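PDB 7KZW: FTT_1639c, which is of unknown function but, as the C-terminal part of a probable membrane protein, folds into a compact, mostly beta domain. Local coordinates for residues A[6-11]-A[89-94]; A[46-51]-A[83-88]; A[55-60]-A[101-106]. The protein carries 3 engineered substitutions. All coordinates share one frame; numbering follows the deposited sequence.

From the N terminus the chain leaves residues 6-11 and returns to them at 89-94, where contact 1 closes the widest loop of the three. Contact 2, between 46-51 and 83-88, is nested inside that loop; it joins strand 48-58 to the end of strand 79-83 and the loop after it. Contact 3 starts at 55-60, inside both loops, and closes at 101-106, beyond them, so it crosses the other two. It pairs the far end of strand 48-58 with strand 102-111. L91 of contact 1 packs on F48, A83 and L85 of contact 2, and L94 on I103 and Y105 of contact 3, whereas contacts 2 and 3 lie about 22 Å apart between centres.

Contact 1. Residues A[6-11]-A[89-94]; sequences RELPLL and NELLKL
L8, whose two methyl groups meet L91 and L92, has its backbone oxygen gripped by NH1 of R118, and its backbone also pairs with D117. The break in strand 6-16 is thus tied to strand 114-123 through its backbone, while the L8 side chain points toward 89-94. No hydrogen bond links 6-11 to 89-94 directly; the 177 Å² buried between them comes from van der Waals contact, mostly of side-chain carbons, with the backbone O of N89 also touched. In L8 the CG stands opposite the backbone N (chi1 -180°), and its fork serves two neighbours: CD1 reaches CD2 of L91 at 4.1 Å, and CD2 reaches CD1 of L92 at 4.0 Å. L8 crosses both leucines at about a right angle, and in each pair a methyl meets a methyl. Leucine suits this place because its branched tip can meet two partners at once.

Consecutive residues of a regular strand would face opposite ways, yet L91 and L92 send their CB atoms to the same side. A classic beta bulge opposite F26 explains this, with L91 at a psi of -49°. Strand 21-27 lies between 6-16 and 90-97 in the sheet, so L8 reaches past an intervening strand into the interior, where V107 of strand 102-111 touches both L8 and L92.

At the other end L11 lies against the start of strand 90-97. Its CD1 is 3.8 Å from the backbone O of N89 and 4.0 Å from CG of E90, the two side chains again crossing steeply. Beyond CG, E90 runs extended to a salt bridge between OE2 and R88 NH2, so its aliphatic part serves L11 and its charge is met separately. N89, with a positive phi of 62° that asparagine tolerates well, has OD1 bonded to ND2 of N39.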
ATOM      1  N   ARG A   6       6.515  -7.023  11.824  1.00 24.10           N
ATOM      2  CA  ARG A   6       7.329  -7.124  10.621  1.00 22.87           C
ATOM      3  C   ARG A   6       7.108  -5.896   9.762  1.00 19.87           C
ATOM      4  O   ARG A   6       6.079  -5.224   9.869  1.00 21.48           O
ATOM      5  CB  ARG A   6       6.848  -8.325   9.810  1.00 27.27           C
ATOM      6  CG  ARG A   6       6.572  -9.583  10.631  1.00 33.43           C
ATOM      7  CD  ARG A   6       6.538 -10.744   9.630  1.00 43.63           C
ATOM      8  NE  ARG A   6       6.207 -12.045  10.193  1.00 44.56           N
ATOM      9  CZ  ARG A   6       6.281 -13.172   9.484  1.00 43.66           C
ATOM     10  NH1 ARG A   6       6.673 -13.122   8.214  1.00 35.55           N
ATOM     11  NH2 ARG A   6       5.984 -14.344  10.043  1.00 43.47           N
ATOM     12  N   GLU A   7       8.041  -5.600   8.850  1.00 18.64           N
ATOM     13  CA  GLU A   7       7.821  -4.510   7.905  1.00 17.94           C
ATOM     14  C   GLU A   7       6.971  -4.981   6.726  1.00 19.32           C
ATOM     15  O   GLU A   7       7.196  -6.076   6.195  1.00 22.15           O
ATOM     16  CB  GLU A   7       9.154  -3.978   7.355  1.00 21.33           C
ATOM     17  CG  GLU A   7       8.944  -2.765   6.438  1.00 19.91           C
ATOM     18  CD  GLU A   7      10.202  -2.011   6.027  1.00 32.79           C
ATOM     19  OE1 GLU A   7      11.198  -2.673   5.661  1.00 28.94           O
ATOM     20  OE2 GLU A   7      10.165  -0.754   6.057  1.00 31.27           O
ATOM     21  N   LEU A   8       5.958  -4.190   6.359  1.00 16.53           N
ATOM     22  CA  LEU A   8       5.204  -4.446   5.157  1.00 19.04           C
ATOM     23  C   LEU A   8       6.113  -4.214   3.958  1.00 16.28           C
ATOM     24  O   LEU A   8       6.656  -3.103   3.806  1.00 16.46           O
ATOM     25  CB  LEU A   8       4.003  -3.486   5.152  1.00 18.48           C
ATOM     26  CG  LEU A   8       3.065  -3.596   3.957  1.00 19.11           C
ATOM     27  CD1 LEU A   8       2.392  -4.943   3.939  1.00 20.89           C
ATOM     28  CD2 LEU A   8       2.017  -2.461   3.984  1.00 20.91           C
ATOM     29  N   PRO A   9       6.378  -5.230   3.124  1.00 14.53           N
ATOM     30  CA  PRO A   9       7.421  -5.069   2.094  1.00 15.92           C
ATOM     31  C   PRO A   9       7.014  -4.155   0.936  1.00 15.47           C
ATOM     32  O   PRO A   9       5.843  -4.040   0.589  1.00 14.21           O
ATOM     33  CB  PRO A   9       7.654  -6.505   1.599  1.00 19.21           C
ATOM     34  CG  PRO A   9       7.097  -7.382   2.717  1.00 20.76           C
ATOM     35  CD  PRO A   9       5.959  -6.649   3.282  1.00 15.27           C
ATOM     36  N   LEU A  10       8.018  -3.485   0.360  1.00 15.67           N
ATOM     37  CA  LEU A  10       7.881  -2.708  -0.857  1.00 15.21           C
ATOM     38  C   LEU A  10       8.135  -3.660  -2.028  1.00 15.24           C
ATOM     39  O   LEU A  10       9.237  -4.237  -2.139  1.00 19.39           O
ATOM     40  CB  LEU A  10       8.890  -1.549  -0.826  1.00 15.12           C
ATOM     41  CG  LEU A  10       8.868  -0.711  -2.085  1.00 14.38           C
ATOM     42  CD1 LEU A  10       7.612   0.075  -2.250  1.00 18.63           C
ATOM     43  CD2 LEU A  10      10.039   0.270  -2.027  1.00 22.11           C
ATOM     44  N   LEU A  11       7.137  -3.877  -2.865  1.00 15.71           N
ATOM     45  CA  LEU A  11       7.280  -4.786  -4.008  1.00 16.25           C
ATOM     46  C   LEU A  11       7.859  -4.120  -5.229  1.00 18.69           C
ATOM     47  O   LEU A  11       8.673  -4.740  -5.945  1.00 20.13           O
ATOM     48  CB  LEU A  11       5.927  -5.311  -4.450  1.00 18.19           C
ATOM     49  CG  LEU A  11       5.313  -6.404  -3.629  1.00 21.56           C
ATOM     50  CD1 LEU A  11       3.863  -6.681  -4.046  1.00 21.41           C
ATOM     51  CD2 LEU A  11       6.181  -7.639  -3.885  1.00 27.77           C
ATOM     52  N   ASN A  89      -0.460 -10.697  -4.957  1.00 14.30           N
ATOM     53  CA  ASN A  89      -0.079 -10.472  -3.563  1.00 14.41           C
ATOM     54  C   ASN A  89       0.260  -9.019  -3.254  1.00 15.11           C
ATOM     55  O   ASN A  89       1.085  -8.723  -2.383  1.00 14.39           O
ATOM     56  CB  ASN A  89       0.996 -11.453  -3.097  1.00 16.61           C
ATOM     57  CG  ASN A  89       0.468 -12.840  -3.091  1.00 19.34           C
ATOM     58  OD1 ASN A  89      -0.517 -13.127  -2.452  1.00 17.79           O
ATOM     59  ND2 ASN A  89       1.097 -13.714  -3.890  1.00 25.80           N
ATOM     60  N   GLU A  90      -0.413  -8.108  -3.949  1.00 11.82           N
ATOM     61  CA  GLU A  90      -0.310  -6.680  -3.633  1.00 11.48           C
ATOM     62  C   GLU A  90      -1.364  -6.292  -2.597  1.00 10.98           C
ATOM     63  O   GLU A  90      -2.538  -6.742  -2.673  1.00 12.31           O
ATOM     64  CB  GLU A  90      -0.544  -5.875  -4.887  1.00 14.31           C
ATOM     65  CG  GLU A  90       0.456  -6.216  -6.022  1.00 19.87           C
ATOM     66  CD  GLU A  90       0.046  -5.644  -7.352  1.00 27.21           C
ATOM     67  OE1 GLU A  90      -1.172  -5.506  -7.589  1.00 23.39           O
ATOM     68  OE2 GLU A  90       0.950  -5.326  -8.152  1.00 25.59           O
ATOM     69  N   LEU A  91      -0.954  -5.497  -1.594  1.00 10.93           N
ATOM     70  CA  LEU A  91      -1.886  -5.015  -0.579  1.00 11.37           C
ATOM     71  C   LEU A  91      -2.284  -3.558  -0.826  1.00 11.15           C
ATOM     72  O   LEU A  91      -3.454  -3.198  -0.684  1.00 12.11           O
ATOM     73  CB  LEU A  91      -1.309  -5.184   0.840  1.00 12.03           C
ATOM     74  CG  LEU A  91      -2.376  -4.904   1.905  1.00 12.20           C
ATOM     75  CD1 LEU A  91      -3.468  -6.029   1.991  1.00 15.20           C
ATOM     76  CD2 LEU A  91      -1.661  -4.795   3.255  1.00 14.47           C
ATOM     77  N   LEU A  92      -1.292  -2.675  -1.064  1.00 11.93           N
ATOM     78  CA  LEU A  92      -1.568  -1.245  -1.135  1.00 11.48           C
ATOM     79  C   LEU A  92      -0.763  -0.659  -2.262  1.00 12.17           C
ATOM     80  O   LEU A  92       0.448  -0.880  -2.331  1.00 13.02           O
ATOM     81  CB  LEU A  92      -1.107  -0.540   0.141  1.00 13.74           C
ATOM     82  CG  LEU A  92      -1.784  -0.918   1.434  1.00 13.51           C
ATOM     83  CD1 LEU A  92      -1.040  -0.198   2.637  1.00 14.61           C
ATOM     84  CD2 LEU A  92      -3.272  -0.507   1.466  1.00 15.68           C
ATOM     85  N   LYS A  93      -1.409   0.183  -3.073  1.00 11.21           N
ATOM     86  CA  LYS A  93      -0.679   1.038  -4.018  1.00 11.13           C
ATOM     87  C   LYS A  93      -0.756   2.472  -3.530  1.00 11.27           C
ATOM     88  O   LYS A  93      -1.844   3.052  -3.439  1.00 12.50           O
ATOM     89  CB  LYS A  93      -1.291   0.981  -5.400  1.00 12.24           C
ATOM     90  CG  LYS A  93      -0.389   1.703  -6.400  1.00 13.07           C
ATOM     91  CD  LYS A  93      -1.059   1.629  -7.780  1.00 18.88           C
ATOM     92  CE  LYS A  93      -0.167   2.323  -8.833  1.00 27.05           C
ATOM     93  NZ  LYS A  93      -0.789   2.298 -10.211  1.00 27.25           N
ATOM     94  N   LEU A  94       0.370   3.070  -3.178  1.00 10.70           N
ATOM     95  CA  LEU A  94       0.414   4.488  -2.766  1.00 10.61           C
ATOM     96  C   LEU A  94       0.838   5.284  -3.988  1.00 11.12           C
ATOM     97  O   LEU A  94       1.894   5.011  -4.568  1.00 11.77           O
ATOM     98  CB  LEU A  94       1.440   4.669  -1.660  1.00 11.44           C
ATOM     99  CG  LEU A  94       1.628   6.122  -1.198  1.00 11.52           C
ATOM    100  CD1 LEU A  94       0.347   6.771  -0.733  1.00 12.13           C
ATOM    101  CD2 LEU A  94       2.706   6.139  -0.114  1.00 12.65           C
TER

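Contact 2. Residues A[46-51]-A[83-88]; sequences TEFLVN and AYLSGR
F48 and A83 lie opposite each other as an antiparallel hydrogen-bonded pair: F48 N donates to A83 O at 2.8 Å, and A83 N to F48 O at 2.9 Å. Their side chains share one face, and the smallness of A83 matters, for its single methyl meets both CB of F48 (4.4 Å) and CG2 of V50 (4.2 Å), leaving the ring of F48 to run on toward L85. With chi1 at -74°, that ring extends past the A83 oxygen, which sits at its edge, and brings CE1 to 3.6 Å from CG of L85; CG and CD1 of L85 meet the CE1-CZ end of the ring obliquely. Strand 90-97 covers this face.

Y84 turns to the other face. Its ring lies alongside the E47 side chain, both pointing the same way, with E47 CG only 3.1 Å from Y84 OH; the carboxylate stands almost perpendicular to the ring. A water 2.7 Å from Y84 OH donates to OE2 of E47, at the exposed end of the pair.

Beyond the F48-A83 pair the backbones spread apart. A second water fills the gap, donating to T46 O at 2.7 Å and accepting from L85 N. This is how an antiparallel pairing frays at its end: strand 79-83, outermost in the sheet of this chain, leaves strand 48-58 with water replacing the next direct bond.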
ATOM      1  N   THR A  46      -7.378 -13.845   2.959  1.00 15.44           N
ATOM      2  CA  THR A  46      -7.113 -13.370   4.303  1.00 17.80           C
ATOM      3  C   THR A  46      -7.527 -11.901   4.400  1.00 14.79           C
ATOM      4  O   THR A  46      -7.145 -11.085   3.544  1.00 15.58           O
ATOM      5  CB  THR A  46      -5.612 -13.447   4.539  1.00 17.33           C
ATOM      6  OG1 THR A  46      -5.194 -14.823   4.417  1.00 18.93           O
ATOM      7  CG2 THR A  46      -5.296 -12.939   5.955  1.00 21.96           C
ATOM      8  N   GLU A  47      -8.284 -11.546   5.439  1.00 13.55           N
ATOM      9  CA  GLU A  47      -8.618 -10.158   5.717  1.00 14.32           C
ATOM     10  C   GLU A  47      -7.416  -9.463   6.346  1.00 15.74           C
ATOM     11  O   GLU A  47      -6.880  -9.936   7.368  1.00 17.12           O
ATOM     12  CB  GLU A  47      -9.749 -10.072   6.764  1.00 21.15           C
ATOM     13  CG  GLU A  47     -11.071  -9.736   6.194  1.00 25.09           C
ATOM     14  CD  GLU A  47     -12.198  -9.648   7.221  1.00 20.51           C
ATOM     15  OE1 GLU A  47     -11.969  -9.256   8.343  1.00 23.45           O
ATOM     16  OE2 GLU A  47     -13.313 -10.119   6.854  1.00 29.26           O
ATOM     17  N   PHE A  48      -7.041  -8.299   5.830  1.00 11.39           N
ATOM     18  CA  PHE A  48      -6.100  -7.397   6.482  1.00 11.91           C
ATOM     19  C   PHE A  48      -6.879  -6.239   7.094  1.00 12.97           C
ATOM     20  O   PHE A  48      -7.700  -5.605   6.395  1.00 14.23           O
ATOM     21  CB  PHE A  48      -5.082  -6.840   5.481  1.00 11.43           C
ATOM     22  CG  PHE A  48      -4.051  -7.867   5.068  1.00 11.00           C
ATOM     23  CD1 PHE A  48      -4.362  -8.933   4.262  1.00 12.33           C
ATOM     24  CD2 PHE A  48      -2.713  -7.689   5.463  1.00 12.17           C
ATOM     25  CE1 PHE A  48      -3.387  -9.840   3.868  1.00 13.31           C
ATOM     26  CE2 PHE A  48      -1.711  -8.628   5.069  1.00 13.23           C
ATOM     27  CZ  PHE A  48      -2.076  -9.709   4.277  1.00 13.77           C
ATOM     28  N   LEU A  49      -6.760  -6.043   8.403  1.00 10.65           N
ATOM     29  CA  LEU A  49      -7.456  -4.988   9.122  1.00 10.40           C
ATOM     30  C   LEU A  49      -6.404  -3.907   9.284  1.00 12.32           C
ATOM     31  O   LEU A  49      -5.364  -4.113   9.928  1.00 14.82           O
ATOM     32  CB  LEU A  49      -7.982  -5.523  10.441  1.00 10.48           C
ATOM     33  CG  LEU A  49      -8.894  -6.728  10.229  1.00 10.98           C
ATOM     34  CD1 LEU A  49      -9.273  -7.250  11.639  1.00 14.85           C
ATOM     35  CD2 LEU A  49     -10.200  -6.373   9.451  1.00 12.05           C
ATOM     36  N   VAL A  50      -6.604  -2.771   8.613  1.00 11.20           N
ATOM     37  CA  VAL A  50      -5.542  -1.808   8.383  1.00 10.78           C
ATOM     38  C   VAL A  50      -5.891  -0.492   9.037  1.00 10.87           C
ATOM     39  O   VAL A  50      -6.995   0.010   8.903  1.00 12.16           O
ATOM     40  CB  VAL A  50      -5.284  -1.601   6.882  1.00 10.68           C
ATOM     41  CG1 VAL A  50      -4.028  -0.677   6.729  1.00 12.45           C
ATOM     42  CG2 VAL A  50      -5.107  -2.929   6.170  1.00 11.38           C
ATOM     43  N   ASN A  51      -4.924   0.075   9.755  1.00 11.67           N
ATOM     44  CA  ASN A  51      -5.030   1.434  10.232  1.00 11.18           C
ATOM     45  C   ASN A  51      -3.938   2.249   9.548  1.00 12.14           C
ATOM     46  O   ASN A  51      -2.762   1.864   9.580  1.00 12.63           O
ATOM     47  CB  ASN A  51      -4.699   1.482  11.725  1.00 18.56           C
ATOM     48  CG  ASN A  51      -5.853   1.140  12.583  1.00 26.81           C
ATOM     49  OD1 ASN A  51      -5.956   0.001  13.099  1.00 26.64           O
ATOM     50  ND2 ASN A  51      -6.718   2.141  12.787  1.00 32.46           N
ATOM     51  N   ALA A  83      -8.802  -4.688   3.893  1.00 11.26           N
ATOM     52  CA  ALA A  83      -8.149  -4.871   2.587  1.00 10.36           C
ATOM     53  C   ALA A  83      -7.778  -6.323   2.359  1.00 10.98           C
ATOM     54  O   ALA A  83      -7.628  -7.104   3.313  1.00 11.50           O
ATOM     55  CB  ALA A  83      -6.848  -4.063   2.546  1.00 11.24           C
ATOM     56  N   TYR A  84      -7.703  -6.705   1.096  1.00 10.86           N
ATOM     57  CA  TYR A  84      -7.376  -8.055   0.687  1.00 10.84           C
ATOM     58  C   TYR A  84      -6.237  -8.005  -0.300  1.00 10.97           C
ATOM     59  O   TYR A  84      -6.082  -7.044  -1.036  1.00 10.89           O
ATOM     60  CB  TYR A  84      -8.592  -8.690   0.003  1.00 11.25           C
ATOM     61  CG  TYR A  84      -9.748  -8.841   0.966  1.00 11.17           C
ATOM     62  CD1 TYR A  84     -10.665  -7.825   1.150  1.00 11.99           C
ATOM     63  CD2 TYR A  84      -9.872  -9.998   1.715  1.00 12.64           C
ATOM     64  CE1 TYR A  84     -11.720  -7.963   2.068  1.00 12.30           C
ATOM     65  CE2 TYR A  84     -10.891 -10.127   2.665  1.00 13.04           C
ATOM     66  CZ  TYR A  84     -11.815  -9.119   2.776  1.00 11.75           C
ATOM     67  OH  TYR A  84     -12.867  -9.236   3.690  1.00 14.87           O
ATOM     68  N   LEU A  85      -5.447  -9.074  -0.342  1.00 10.83           N
ATOM     69  CA  LEU A  85      -4.346  -9.140  -1.289  1.00 11.63           C
ATOM     70  C   LEU A  85      -4.859  -9.425  -2.696  1.00 11.71           C
ATOM     71  O   LEU A  85      -5.706 -10.308  -2.897  1.00 12.20           O
ATOM     72  CB  LEU A  85      -3.417 -10.279  -0.888  1.00 11.56           C
ATOM     73  CG  LEU A  85      -2.591 -10.033   0.372  1.00 11.17           C
ATOM     74  CD1 LEU A  85      -1.874 -11.318   0.742  1.00 14.47           C
ATOM     75  CD2 LEU A  85      -1.555  -8.896   0.114  1.00 12.18           C
ATOM     76  N   SER A  86      -4.286  -8.733  -3.679  1.00 11.65           N
ATOM     77  CA  SER A  86      -4.602  -9.048  -5.076  1.00 13.31           C
ATOM     78  C   SER A  86      -4.009 -10.397  -5.455  1.00 14.67           C
ATOM     79  O   SER A  86      -3.243 -11.024  -4.703  1.00 15.25           O
ATOM     80  CB  SER A  86      -4.011  -8.000  -6.018  1.00 14.21           C
ATOM     81  OG  SER A  86      -2.596  -8.189  -6.106  1.00 14.41           O
ATOM     82  N   GLY A  87      -4.299 -10.830  -6.674  1.00 14.56           N
ATOM     83  CA  GLY A  87      -3.756 -12.099  -7.087  1.00 17.32           C
ATOM     84  C   GLY A  87      -2.247 -12.132  -7.238  1.00 21.31           C
ATOM     85  O   GLY A  87      -1.660 -13.236  -7.247  1.00 24.75           O
ATOM     86  N   ARG A  88      -1.607 -10.986  -7.367  1.00 17.73           N
ATOM     87  CA  ARG A  88      -0.158 -10.854  -7.362  1.00 19.73           C
ATOM     88  C   ARG A  88       0.358 -10.469  -5.991  1.00 17.38           C
ATOM     89  O   ARG A  88       1.464  -9.937  -5.862  1.00 20.32           O
ATOM     90  CB  ARG A  88       0.300  -9.846  -8.407  1.00 27.26           C
ATOM     91  CG  ARG A  88       0.101 -10.301  -9.829  1.00 39.61           C
ATOM     92  CD  ARG A  88       0.864  -9.406 -10.821  1.00 42.42           C
ATOM     93  NE  ARG A  88       0.766  -7.976 -10.503  1.00 38.61           N
ATOM     94  CZ  ARG A  88      -0.114  -7.167 -11.090  1.00 40.31           C
ATOM     95  NH1 ARG A  88      -0.928  -7.669 -12.012  1.00 31.70           N
ATOM     96  NH2 ARG A  88      -0.185  -5.874 -10.765  1.00 47.22           N
TER
HETATM   97  O   HOH W   1      -6.163 -11.404   1.097  1.00 15.51           O
HETATM   98  O   HOH W   2     -13.707 -11.778   4.183  1.00 28.40           O

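Contact 3. Residues A[55-60]-A[101-106]; sequences GDNQGC and SNIDYK
I103 lies beside N57 and C60, and every carbon of its side chain beyond the backbone has a neighbour in 55-60. CB is 3.7 Å from SG of C60. CG1, set opposite the backbone N (chi1 -178°), runs past the backbone O of D56 and close to CB of N57, the two side chains lying alongside each other. CG2, wedged between backbone N and carbonyl carbon, meets C60 SG at 3.6 Å. At the tip, CD1 lies over the face of the N57 amide, 3.9 Å from ND2. A branched chain suits this place, since one arm covers the amide and the other the sulfur.

The backbones are antiparallel neighbours, strand 48-58 against strand 102-111, with N57 and I103 as a non-hydrogen-bonded pair and Q58 and N102 as a hydrogen-bonded one. Q58 N gives to N102 O at 2.9 Å and N102 N returns the bond to Q58 O. Farther along, where the chain turns a corner at G55 and D56, D104 N donates to D56 O, and G55 N to D104 O at 3.0 Å.

N57 also braces the turn that leads into strand 60-65 with two bonds to C60. Its OD1 takes the N-H of C60 on a lone pair at 3.0 Å, an Asx motif, while ND2 donates to C60 O almost straight (165°) and also to T76 O. G59 fits the bend with a positive phi, a conformation glycine accepts easily, and CB of S101 leaves little room for a side chain there.

Away from I103, the side chains of D56 and D104 lie side by side and point the same way, OD2 to OD2 3.4 Å, with carboxylate planes 38° askew. Such like charges may raise the affinity of one group for a proton. ND2 of N121 bonds OD1 of both D104 and N102.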
ATOM      1  N   GLY A  55      -0.045  12.477   7.723  1.00 10.63           N
ATOM      2  CA  GLY A  55       0.271  13.851   8.084  1.00 10.77           C
ATOM      3  C   GLY A  55       0.172  14.717   6.845  1.00 10.84           C
ATOM      4  O   GLY A  55      -0.917  14.877   6.271  1.00 10.89           O
ATOM      5  N   ASP A  56       1.276  15.299   6.413  1.00 10.89           N
ATOM      6  CA  ASP A  56       1.281  16.024   5.150  1.00 10.97           C
ATOM      7  C   ASP A  56       0.739  15.113   4.068  1.00 11.18           C
ATOM      8  O   ASP A  56       1.179  13.974   3.944  1.00 11.35           O
ATOM      9  CB  ASP A  56       2.703  16.413   4.747  1.00 11.02           C
ATOM     10  CG  ASP A  56       3.328  17.466   5.680  1.00 12.01           C
ATOM     11  OD1 ASP A  56       2.628  18.215   6.378  1.00 11.75           O
ATOM     12  OD2 ASP A  56       4.607  17.620   5.691  1.00 11.81           O
ATOM     13  N   ASN A  57      -0.152  15.638   3.218  1.00 10.89           N
ATOM     14  CA  ASN A  57      -0.587  14.924   2.011  1.00 11.81           C
ATOM     15  C   ASN A  57      -1.012  15.969   0.982  1.00 11.07           C
ATOM     16  O   ASN A  57      -2.091  16.565   1.115  1.00 13.53           O
ATOM     17  CB  ASN A  57      -1.723  13.934   2.265  1.00 11.04           C
ATOM     18  CG  ASN A  57      -2.137  13.246   0.969  1.00 10.81           C
ATOM     19  OD1 ASN A  57      -1.506  13.481  -0.068  1.00 11.18           O
ATOM     20  ND2 ASN A  57      -3.125  12.394   1.019  1.00 11.70           N
ATOM     21  N   GLN A  58      -0.176  16.211  -0.022  1.00 11.48           N
ATOM     22  CA  GLN A  58      -0.588  16.916  -1.227  1.00 11.51           C
ATOM     23  C   GLN A  58      -0.562  15.912  -2.366  1.00 13.14           C
ATOM     24  O   GLN A  58       0.507  15.370  -2.687  1.00 12.61           O
ATOM     25  CB  GLN A  58       0.311  18.108  -1.536  1.00 17.33           C
ATOM     26  CG  GLN A  58      -0.097  18.852  -2.775  1.00 28.51           C
ATOM     27  CD  GLN A  58       0.751  20.088  -2.952  1.00 43.53           C
ATOM     28  OE1 GLN A  58       1.600  20.395  -2.102  1.00 55.79           O
ATOM     29  NE2 GLN A  58       0.578  20.773  -4.081  1.00 44.17           N
ATOM     30  N   GLY A  59      -1.712  15.645  -2.957  1.00 12.25           N
ATOM     31  CA  GLY A  59      -1.765  14.892  -4.198  1.00 11.87           C
ATOM     32  C   GLY A  59      -1.560  13.391  -4.117  1.00 11.15           C
ATOM     33  O   GLY A  59      -1.309  12.769  -5.166  1.00 11.97           O
ATOM     34  N   CYS A  60      -1.720  12.780  -2.947  1.00 10.90           N
ATOM     35  CA  CYS A  60      -1.442  11.340  -2.857  1.00 10.60           C
ATOM     36  C   CYS A  60      -2.641  10.581  -2.305  1.00 10.56           C
ATOM     37  O   CYS A  60      -3.513  11.116  -1.615  1.00 11.36           O
ATOM     38  CB  CYS A  60      -0.274  11.092  -1.891  1.00 11.88           C
ATOM     39  SG  CYS A  60       1.230  11.996  -2.400  1.00 11.51           S
ATOM     40  N   SER A 101       3.672  16.838  -5.244  1.00 13.60           N
ATOM     41  CA  SER A 101       2.983  15.834  -4.429  1.00 12.85           C
ATOM     42  C   SER A 101       3.928  15.245  -3.391  1.00 14.09           C
ATOM     43  O   SER A 101       5.139  15.054  -3.628  1.00 14.41           O
ATOM     44  CB  SER A 101       2.371  14.748  -5.318  1.00 15.02           C
ATOM     45  OG  SER A 101       3.401  14.137  -6.077  1.00 14.57           O
ATOM     46  N   ASN A 102       3.378  14.951  -2.225  1.00 12.02           N
ATOM     47  CA  ASN A 102       4.170  14.504  -1.087  1.00 11.75           C
ATOM     48  C   ASN A 102       3.230  13.995  -0.025  1.00 12.80           C
ATOM     49  O   ASN A 102       2.206  14.630   0.247  1.00 11.97           O
ATOM     50  CB  ASN A 102       4.913  15.723  -0.572  1.00 13.30           C
ATOM     51  CG  ASN A 102       5.714  15.442   0.702  1.00 14.09           C
ATOM     52  OD1 ASN A 102       6.672  14.714   0.641  1.00 15.15           O
ATOM     53  ND2 ASN A 102       5.288  16.013   1.829  1.00 16.33           N
ATOM     54  N   ILE A 103       3.625  12.895   0.624  1.00 11.02           N
ATOM     55  CA  ILE A 103       2.832  12.379   1.743  1.00 10.83           C
ATOM     56  C   ILE A 103       3.769  11.753   2.789  1.00 10.68           C
ATOM     57  O   ILE A 103       4.705  11.012   2.467  1.00 11.37           O
ATOM     58  CB  ILE A 103       1.789  11.351   1.243  1.00 10.52           C
ATOM     59  CG1 ILE A 103       0.949  10.857   2.424  1.00 11.00           C
ATOM     60  CG2 ILE A 103       2.452  10.152   0.485  1.00 10.84           C
ATOM     61  CD1 ILE A 103      -0.237   9.984   2.003  1.00 11.91           C
ATOM     62  N   ASP A 104       3.475  12.016   4.055  1.00 10.71           N
ATOM     63  CA  ASP A 104       4.056  11.263   5.177  1.00 10.70           C
ATOM     64  C   ASP A 104       2.971  10.379   5.796  1.00 11.77           C
ATOM     65  O   ASP A 104       1.859  10.832   6.082  1.00 10.71           O
ATOM     66  CB  ASP A 104       4.496  12.219   6.270  1.00 10.98           C
ATOM     67  CG  ASP A 104       5.606  13.120   5.820  1.00 11.67           C
ATOM     68  OD1 ASP A 104       6.612  12.619   5.234  1.00 11.60           O
ATOM     69  OD2 ASP A 104       5.590  14.344   6.108  1.00 12.86           O
ATOM     70  N   TYR A 105       3.309   9.106   6.024  1.00 10.96           N
ATOM     71  CA  TYR A 105       2.267   8.158   6.428  1.00 11.78           C
ATOM     72  C   TYR A 105       2.852   7.105   7.369  1.00 10.89           C
ATOM     73  O   TYR A 105       4.084   6.932   7.487  1.00 11.43           O
ATOM     74  CB  TYR A 105       1.680   7.419   5.197  1.00 12.48           C
ATOM     75  CG  TYR A 105       2.731   6.633   4.470  1.00 11.03           C
ATOM     76  CD1 TYR A 105       3.052   5.320   4.863  1.00 13.08           C
ATOM     77  CD2 TYR A 105       3.440   7.187   3.429  1.00 13.32           C
ATOM     78  CE1 TYR A 105       4.069   4.639   4.235  1.00 14.72           C
ATOM     79  CE2 TYR A 105       4.437   6.477   2.768  1.00 12.85           C
ATOM     80  CZ  TYR A 105       4.750   5.191   3.203  1.00 12.84           C
ATOM     81  OH  TYR A 105       5.724   4.418   2.643  1.00 14.26           O
ATOM     82  N   LYS A 106       1.915   6.436   8.069  1.00 11.98           N
ATOM     83  CA  LYS A 106       2.238   5.233   8.860  1.00 12.25           C
ATOM     84  C   LYS A 106       1.116   4.237   8.565  1.00 11.28           C
ATOM     85  O   LYS A 106      -0.050   4.597   8.587  1.00 12.19           O
ATOM     86  CB  LYS A 106       2.301   5.525  10.353  1.00 12.64           C
ATOM     87  CG  LYS A 106       2.539   4.260  11.194  1.00 17.87           C
ATOM     88  CD  LYS A 106       2.723   4.662  12.697  1.00 22.08           C
ATOM     89  CE  LYS A 106       3.115   3.461  13.592  1.00 25.05           C
ATOM     90  NZ  LYS A 106       4.528   3.038  13.415  1.00 30.26           N
TER